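Local coordinates for protein Rnh (Ribonuclease H) (Chlorobaculum tepidum, PDB 3H08) that probably cleaves the RNA strand of RNA-DNA hybrids endonucleolytically, leaving 5'-phosphomonoesters, with magnesium as cofactor, at residues Y73-K84 with N101-T112. The protein carries 3 engineered substitutions. Residues are numbered along the deposited sequence; the frame is centred on the assembly and turned at random.
Sequences YLVNAMNEGWLK and NIDLWQEILKLT
Trp105 reaches out from helix 102-114 as a knob into a hole formed by Tyr73, Leu74, Ala77 and Leu83, and illustrates how one large indole can join helices whose axes, for 73-79 and 102-112, come no closer than 12.7 Å. The tight part of the contact lies around its six-membered ring. CH2 of Trp105 is 3.3 Å from CB of Ala77, a methyl short enough to let the indole come up to the helix. CZ2 of Trp105 stands 3.6 Å above the ring of Tyr73, over its outer part near CZ and CE2, in an edge-to-face pair with the planes at 63°. The tyrosine ring is brought there by a side chain that leaves with CG anti to the backbone N (chi1 -178°). A somewhat bent hydrogen bond helps to set the indole's rotation, together with the packing round it: NE1 of Trp105 donates to OH of Tyr73 at 3.2 Å, with an N-H...O angle of 146°. Leu83, from the start of the next helix, lays CD1 3.9 Å from CB of Trp105, while Trp86 adds a second edge-to-face partner.

Farther along helix 102-114 the contacts around Met78 lengthen: its SD lies 4.0 Å from CG2 of Ile108, and the bent methionine chain meets Thr112 tip to tip, methyl to methyl. CD2 of Leu83 and CD2 of Leu109 still touch at 3.6 Å, but beyond them the contact ends at exposed Lys84, whose aliphatic part lies along Leu109. Tyr73 lies beside Glu48, a predicted magnesium ligand, and a bound magnesium ion sits about 6 Å from the side chain of Leu74. The contact joins helices 72-79 and 82-88, linked by the short turn at Gly81, to helix 102-114, within the helix cluster that accompanies the five-stranded mixed sheet (order 3-2-1-4-5) of the RNase H fold.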
ATOM      1  N   TYR A  73      -7.087   4.712  -5.659  1.00 21.77           N
ATOM      2  CA  TYR A  73      -7.976   3.845  -4.892  1.00 22.47           C
ATOM      3  C   TYR A  73      -7.667   3.929  -3.424  1.00 23.00           C
ATOM      4  O   TYR A  73      -8.531   4.180  -2.611  1.00 24.49           O
ATOM      5  CB  TYR A  73      -7.824   2.412  -5.421  1.00 22.71           C
ATOM      6  CG  TYR A  73      -8.707   1.378  -4.767  1.00 22.82           C
ATOM      7  CD1 TYR A  73     -10.098   1.480  -4.812  1.00 24.10           C
ATOM      8  CD2 TYR A  73      -8.157   0.263  -4.126  1.00 21.07           C
ATOM      9  CE1 TYR A  73     -10.912   0.502  -4.209  1.00 24.26           C
ATOM     10  CE2 TYR A  73      -8.955  -0.713  -3.585  1.00 21.78           C
ATOM     11  CZ  TYR A  73     -10.313  -0.598  -3.613  1.00 23.39           C
ATOM     12  OH  TYR A  73     -11.088  -1.584  -3.030  1.00 24.12           O
ATOM     13  N   LEU A  74      -6.402   3.728  -3.089  1.00 21.88           N
ATOM     14  CA  LEU A  74      -5.975   3.847  -1.718  1.00 22.39           C
ATOM     15  C   LEU A  74      -6.066   5.255  -1.191  1.00 22.42           C
ATOM     16  O   LEU A  74      -6.641   5.523  -0.115  1.00 23.58           O
ATOM     17  CB  LEU A  74      -4.543   3.343  -1.581  1.00 22.51           C
ATOM     18  CG  LEU A  74      -3.848   3.504  -0.221  1.00 23.96           C
ATOM     19  CD1 LEU A  74      -4.572   2.695   0.865  1.00 25.55           C
ATOM     20  CD2 LEU A  74      -2.411   3.139  -0.323  1.00 24.04           C
ATOM     21  N   VAL A  75      -5.417   6.170  -1.887  1.00 22.71           N
ATOM     22  CA  VAL A  75      -5.243   7.499  -1.323  1.00 22.77           C
ATOM     23  C   VAL A  75      -6.579   8.245  -1.197  1.00 22.97           C
ATOM     24  O   VAL A  75      -6.847   8.888  -0.190  1.00 23.77           O
ATOM     25  CB  VAL A  75      -4.200   8.325  -2.128  1.00 22.60           C
ATOM     26  CG1 VAL A  75      -4.145   9.759  -1.595  1.00 24.34           C
ATOM     27  CG2 VAL A  75      -2.879   7.670  -2.097  1.00 23.02           C
ATOM     28  N   ASN A  76      -7.453   8.097  -2.178  1.00 23.14           N
ATOM     29  CA  ASN A  76      -8.775   8.720  -2.079  1.00 23.79           C
ATOM     30  C   ASN A  76      -9.574   8.160  -0.907  1.00 23.67           C
ATOM     31  O   ASN A  76     -10.250   8.897  -0.206  1.00 25.26           O
ATOM     32  CB  ASN A  76      -9.555   8.546  -3.358  1.00 24.34           C
ATOM     33  CG  ASN A  76      -8.991   9.373  -4.488  1.00 25.08           C
ATOM     34  OD1 ASN A  76      -8.222  10.314  -4.262  1.00 27.74           O
ATOM     35  ND2 ASN A  76      -9.369   9.036  -5.706  1.00 26.92           N
ATOM     36  N   ALA A  77      -9.505   6.847  -0.673  1.00 24.18           N
ATOM     37  CA  ALA A  77     -10.284   6.262   0.408  1.00 23.69           C
ATOM     38  C   ALA A  77      -9.846   6.847   1.731  1.00 23.68           C
ATOM     39  O   ALA A  77     -10.635   7.024   2.630  1.00 24.15           O
ATOM     40  CB  ALA A  77     -10.117   4.773   0.448  1.00 24.39           C
ATOM     41  N   MET A  78      -8.555   7.089   1.863  1.00 23.06           N
ATOM     42  CA  MET A  78      -8.039   7.571   3.135  1.00 23.36           C
ATOM     43  C   MET A  78      -8.229   9.076   3.285  1.00 23.65           C
ATOM     44  O   MET A  78      -8.473   9.565   4.395  1.00 25.56           O
ATOM     45  CB  MET A  78      -6.541   7.257   3.248  1.00 23.25           C
ATOM     46  CG  MET A  78      -6.169   5.793   3.042  1.00 23.25           C
ATOM     47  SD  MET A  78      -7.148   4.709   4.118  1.00 25.22           S
ATOM     48  CE  MET A  78      -6.686   5.222   5.757  1.00 24.35           C
ATOM     49  N   ASN A  79      -8.042   9.829   2.197  1.00 23.62           N
ATOM     50  CA  ASN A  79      -8.033  11.297   2.274  1.00 24.34           C
ATOM     51  C   ASN A  79      -9.373  11.981   2.025  1.00 25.59           C
ATOM     52  O   ASN A  79      -9.523  13.174   2.332  1.00 26.37           O
ATOM     53  CB  ASN A  79      -6.985  11.852   1.317  1.00 23.14           C
ATOM     54  CG  ASN A  79      -5.587  11.548   1.772  1.00 22.73           C
ATOM     55  OD1 ASN A  79      -5.402  11.031   2.854  1.00 24.70           O
ATOM     56  ND2 ASN A  79      -4.603  11.879   0.958  1.00 24.59           N
ATOM     57  N   GLU A  80     -10.314  11.252   1.439  1.00 25.52           N
ATOM     58  CA  GLU A  80     -11.665  11.783   1.203  1.00 27.05           C
ATOM     59  C   GLU A  80     -12.678  11.265   2.258  1.00 28.38           C
ATOM     60  O   GLU A  80     -13.882  11.555   2.178  1.00 28.28           O
ATOM     61  CB  GLU A  80     -12.127  11.417  -0.207  1.00 27.47           C
ATOM     62  CG  GLU A  80     -11.228  11.819  -1.350  1.00 27.48           C
ATOM     63  CD  GLU A  80     -10.919  13.309  -1.440  1.00 30.84           C
ATOM     64  OE1 GLU A  80     -11.839  14.131  -1.265  1.00 31.00           O
ATOM     65  OE2 GLU A  80      -9.733  13.653  -1.692  1.00 35.41           O
ATOM     66  N   GLY A  81     -12.199  10.485   3.226  1.00 29.49           N
ATOM     67  CA  GLY A  81     -13.046  10.038   4.345  1.00 29.38           C
ATOM     68  C   GLY A  81     -13.911   8.824   4.034  1.00 29.93           C
ATOM     69  O   GLY A  81     -14.765   8.454   4.836  1.00 29.39           O
ATOM     70  N   TRP A  82     -13.679   8.197   2.881  1.00 29.21           N
ATOM     71  CA  TRP A  82     -14.547   7.120   2.405  1.00 29.56           C
ATOM     72  C   TRP A  82     -14.415   5.884   3.284  1.00 28.83           C
ATOM     73  O   TRP A  82     -15.402   5.254   3.640  1.00 28.05           O
ATOM     74  CB  TRP A  82     -14.206   6.751   0.968  1.00 30.01           C
ATOM     75  CG  TRP A  82     -14.381   7.849   0.002  1.00 32.18           C
ATOM     76  CD1 TRP A  82     -15.071   9.005   0.190  1.00 33.33           C
ATOM     77  CD2 TRP A  82     -13.915   7.868  -1.342  1.00 32.34           C
ATOM     78  NE1 TRP A  82     -15.056   9.766  -0.967  1.00 33.53           N
ATOM     79  CE2 TRP A  82     -14.349   9.082  -1.920  1.00 33.38           C
ATOM     80  CE3 TRP A  82     -13.171   6.975  -2.120  1.00 32.83           C
ATOM     81  CZ2 TRP A  82     -14.056   9.426  -3.225  1.00 32.40           C
ATOM     82  CZ3 TRP A  82     -12.886   7.329  -3.437  1.00 33.11           C
ATOM     83  CH2 TRP A  82     -13.332   8.535  -3.968  1.00 33.19           C
ATOM     84  N   LEU A  83     -13.193   5.510   3.611  1.00 28.26           N
ATOM     85  CA  LEU A  83     -12.993   4.339   4.430  1.00 29.01           C
ATOM     86  C   LEU A  83     -13.763   4.474   5.746  1.00 29.47           C
ATOM     87  O   LEU A  83     -14.466   3.542   6.182  1.00 28.48           O
ATOM     88  CB  LEU A  83     -11.506   4.090   4.677  1.00 28.09           C
ATOM     89  CG  LEU A  83     -11.249   2.996   5.712  1.00 28.18           C
ATOM     90  CD1 LEU A  83     -11.769   1.641   5.227  1.00 29.35           C
ATOM     91  CD2 LEU A  83      -9.784   2.929   6.006  1.00 28.05           C
ATOM     92  N   LYS A  84     -13.700   5.652   6.350  1.00 29.70           N
ATOM     93  CA  LYS A  84     -14.400   5.849   7.631  1.00 30.02           C
ATOM     94  C   LYS A  84     -15.910   5.770   7.492  1.00 29.74           C
ATOM     95  O   LYS A  84     -16.592   5.234   8.360  1.00 28.47           O
ATOM     96  CB  LYS A  84     -13.952   7.158   8.289  1.00 31.53           C
ATOM     97  CG  LYS A  84     -12.452   7.122   8.700  1.00 34.39           C
ATOM     98  CD  LYS A  84     -12.028   5.714   9.201  1.00 37.90           C
ATOM     99  CE  LYS A  84     -10.523   5.553   9.326  1.00 37.40           C
ATOM    100  NZ  LYS A  84      -9.889   6.639  10.130  1.00 41.18           N
ATOM    101  N   ASN A 101     -12.884  -5.787  -1.412  1.00 25.41           N
ATOM    102  CA  ASN A 101     -11.615  -5.900  -0.683  1.00 25.02           C
ATOM    103  C   ASN A 101     -11.723  -5.545   0.795  1.00 23.71           C
ATOM    104  O   ASN A 101     -10.771  -5.028   1.402  1.00 23.61           O
ATOM    105  CB  ASN A 101     -10.547  -5.041  -1.368  1.00 25.15           C
ATOM    106  CG  ASN A 101     -10.457  -5.314  -2.854  1.00 25.53           C
ATOM    107  OD1 ASN A 101     -10.406  -4.387  -3.700  1.00 29.02           O
ATOM    108  ND2 ASN A 101     -10.478  -6.579  -3.199  1.00 23.67           N
ATOM    109  N   ILE A 102     -12.866  -5.895   1.395  1.00 23.93           N
ATOM    110  CA  ILE A 102     -13.122  -5.565   2.820  1.00 23.27           C
ATOM    111  C   ILE A 102     -12.023  -6.158   3.683  1.00 23.31           C
ATOM    112  O   ILE A 102     -11.600  -5.530   4.629  1.00 24.18           O
ATOM    113  CB  ILE A 102     -14.482  -6.068   3.297  1.00 23.64           C
ATOM    114  CG1 ILE A 102     -15.590  -5.280   2.581  1.00 22.57           C
ATOM    115  CG2 ILE A 102     -14.635  -5.908   4.802  1.00 23.38           C
ATOM    116  CD1 ILE A 102     -16.960  -5.963   2.688  1.00 23.63           C
ATOM    117  N   ASP A 103     -11.552  -7.358   3.338  1.00 23.22           N
ATOM    118  CA  ASP A 103     -10.472  -7.986   4.104  1.00 23.72           C
ATOM    119  C   ASP A 103      -9.248  -7.082   4.213  1.00 23.68           C
ATOM    120  O   ASP A 103      -8.656  -6.915   5.294  1.00 24.95           O
ATOM    121  CB  ASP A 103     -10.109  -9.355   3.527  1.00 23.63           C
ATOM    122  CG  ASP A 103      -9.684  -9.317   2.032  1.00 25.89           C
ATOM    123  OD1 ASP A 103     -10.249  -8.558   1.199  1.00 25.51           O
ATOM    124  OD2 ASP A 103      -8.799 -10.139   1.708  1.00 27.30           O
ATOM    125  N   LEU A 104      -8.888  -6.459   3.105  1.00 23.41           N
ATOM    126  CA  LEU A 104      -7.717  -5.584   3.087  1.00 22.40           C
ATOM    127  C   LEU A 104      -7.997  -4.247   3.749  1.00 23.60           C
ATOM    128  O   LEU A 104      -7.177  -3.762   4.526  1.00 24.88           O
ATOM    129  CB  LEU A 104      -7.201  -5.411   1.656  1.00 22.54           C
ATOM    130  CG  LEU A 104      -6.801  -6.694   0.930  1.00 21.83           C
ATOM    131  CD1 LEU A 104      -6.213  -6.370  -0.425  1.00 23.25           C
ATOM    132  CD2 LEU A 104      -5.784  -7.482   1.708  1.00 23.77           C
ATOM    133  N   TRP A 105      -9.175  -3.672   3.505  1.00 22.80           N
ATOM    134  CA  TRP A 105      -9.528  -2.442   4.230  1.00 22.63           C
ATOM    135  C   TRP A 105      -9.535  -2.633   5.753  1.00 23.00           C
ATOM    136  O   TRP A 105      -9.147  -1.719   6.476  1.00 23.81           O
ATOM    137  CB  TRP A 105     -10.850  -1.844   3.755  1.00 22.94           C
ATOM    138  CG  TRP A 105     -10.805  -1.348   2.380  1.00 22.74           C
ATOM    139  CD1 TRP A 105     -11.448  -1.874   1.303  1.00 24.03           C
ATOM    140  CD2 TRP A 105     -10.006  -0.259   1.873  1.00 21.58           C
ATOM    141  NE1 TRP A 105     -11.167  -1.157   0.169  1.00 23.78           N
ATOM    142  CE2 TRP A 105     -10.274  -0.163   0.483  1.00 21.78           C
ATOM    143  CE3 TRP A 105      -9.128   0.650   2.453  1.00 22.52           C
ATOM    144  CZ2 TRP A 105      -9.693   0.816  -0.321  1.00 22.82           C
ATOM    145  CZ3 TRP A 105      -8.572   1.635   1.646  1.00 23.18           C
ATOM    146  CH2 TRP A 105      -8.834   1.684   0.280  1.00 22.98           C
ATOM    147  N   GLN A 106      -9.933  -3.800   6.251  1.00 23.50           N
ATOM    148  CA  GLN A 106      -9.926  -4.044   7.695  0.50 23.97           C
ATOM    149  C   GLN A 106      -8.513  -4.031   8.233  1.00 24.11           C
ATOM    150  O   GLN A 106      -8.270  -3.606   9.363  1.00 24.47           O
ATOM    151  CB  GLN A 106     -10.585  -5.383   8.004  0.50 24.02           C
ATOM    152  CG  GLN A 106     -12.084  -5.280   7.939  0.50 24.06           C
ATOM    153  CD  GLN A 106     -12.798  -6.614   7.927  0.50 24.51           C
ATOM    154  OE1 GLN A 106     -13.984  -6.668   8.203  0.50 28.76           O
ATOM    155  NE2 GLN A 106     -12.085  -7.689   7.589  0.50 24.22           N
ATOM    156  N   GLU A 107      -7.590  -4.547   7.443  1.00 23.36           N
ATOM    157  CA  GLU A 107      -6.187  -4.541   7.835  1.00 24.98           C
ATOM    158  C   GLU A 107      -5.659  -3.114   7.887  1.00 24.56           C
ATOM    159  O   GLU A 107      -4.954  -2.748   8.818  1.00 25.92           O
ATOM    160  CB  GLU A 107      -5.353  -5.383   6.875  1.00 26.46           C
ATOM    161  CG  GLU A 107      -5.414  -6.826   7.146  1.00 30.91           C
ATOM    162  CD  GLU A 107      -4.875  -7.120   8.539  1.00 37.50           C
ATOM    163  OE1 GLU A 107      -3.653  -6.907   8.778  1.00 45.20           O
ATOM    164  OE2 GLU A 107      -5.674  -7.492   9.402  1.00 44.42           O
ATOM    165  N   ILE A 108      -6.019  -2.317   6.894  0.50 24.20           N
ATOM    166  CA  ILE A 108      -5.581  -0.927   6.830  0.50 23.35           C
ATOM    167  C   ILE A 108      -6.153  -0.122   7.984  0.50 23.91           C
ATOM    168  O   ILE A 108      -5.470   0.757   8.516  0.50 23.76           O
ATOM    169  CB  ILE A 108      -5.942  -0.281   5.464  0.50 22.93           C
ATOM    170  CG1 ILE A 108      -5.137  -0.951   4.355  0.50 22.61           C
ATOM    171  CG2 ILE A 108      -5.689   1.232   5.496  0.50 23.38           C
ATOM    172  CD1 ILE A 108      -5.613  -0.627   2.933  0.50 20.74           C
ATOM    173  N   LEU A 109      -7.393  -0.416   8.390  1.00 23.69           N
ATOM    174  CA  LEU A 109      -7.961   0.205   9.597  1.00 24.13           C
ATOM    175  C   LEU A 109      -7.112  -0.075  10.843  1.00 23.92           C
ATOM    176  O   LEU A 109      -6.841   0.833  11.635  1.00 25.31           O
ATOM    177  CB  LEU A 109      -9.385  -0.276   9.810  1.00 24.70           C
ATOM    178  CG  LEU A 109     -10.366   0.430   8.929  1.00 26.81           C
ATOM    179  CD1 LEU A 109     -11.709  -0.317   9.004  1.00 27.43           C
ATOM    180  CD2 LEU A 109     -10.543   1.877   9.345  1.00 28.21           C
ATOM    181  N   LYS A 110      -6.718  -1.334  11.037  1.00 23.33           N
ATOM    182  CA  LYS A 110      -5.910  -1.708  12.167  1.00 23.82           C
ATOM    183  C   LYS A 110      -4.545  -1.016  12.155  1.00 23.14           C
ATOM    184  O   LYS A 110      -4.080  -0.473  13.165  1.00 23.18           O
ATOM    185  CB  LYS A 110      -5.764  -3.230  12.215  1.00 22.84           C
ATOM    186  CG  LYS A 110      -7.071  -3.962  12.548  1.00 27.69           C
ATOM    187  CD  LYS A 110      -6.890  -5.461  12.343  1.00 28.81           C
ATOM    188  CE  LYS A 110      -6.062  -6.039  13.472  1.00 32.38           C
ATOM    189  NZ  LYS A 110      -6.057  -7.547  13.480  1.00 35.47           N
ATOM    190  N   LEU A 111      -3.931  -0.990  11.002  1.00 22.59           N
ATOM    191  CA  LEU A 111      -2.570  -0.474  10.879  1.00 22.79           C
ATOM    192  C   LEU A 111      -2.520   1.032  11.014  1.00 23.45           C
ATOM    193  O   LEU A 111      -1.509   1.587  11.410  1.00 24.21           O
ATOM    194  CB  LEU A 111      -1.986  -0.912   9.540  1.00 22.94           C
ATOM    195  CG  LEU A 111      -1.663  -2.389   9.529  1.00 22.60           C
ATOM    196  CD1 LEU A 111      -1.507  -2.916   8.107  1.00 23.63           C
ATOM    197  CD2 LEU A 111      -0.396  -2.659  10.321  1.00 24.11           C
ATOM    198  N   THR A 112      -3.602   1.706  10.630  1.00 23.71           N
ATOM    199  CA  THR A 112      -3.691   3.184  10.782  1.00 23.05           C
ATOM    200  C   THR A 112      -4.182   3.618  12.160  1.00 22.14           C
ATOM    201  O   THR A 112      -4.325   4.793  12.414  1.00 22.52           O
ATOM    202  CB  THR A 112      -4.515   3.819   9.680  1.00 23.08           C
ATOM    203  OG1 THR A 112      -5.856   3.289   9.643  1.00 24.17           O
ATOM    204  CG2 THR A 112      -3.833   3.604   8.315  1.00 23.17           C
TER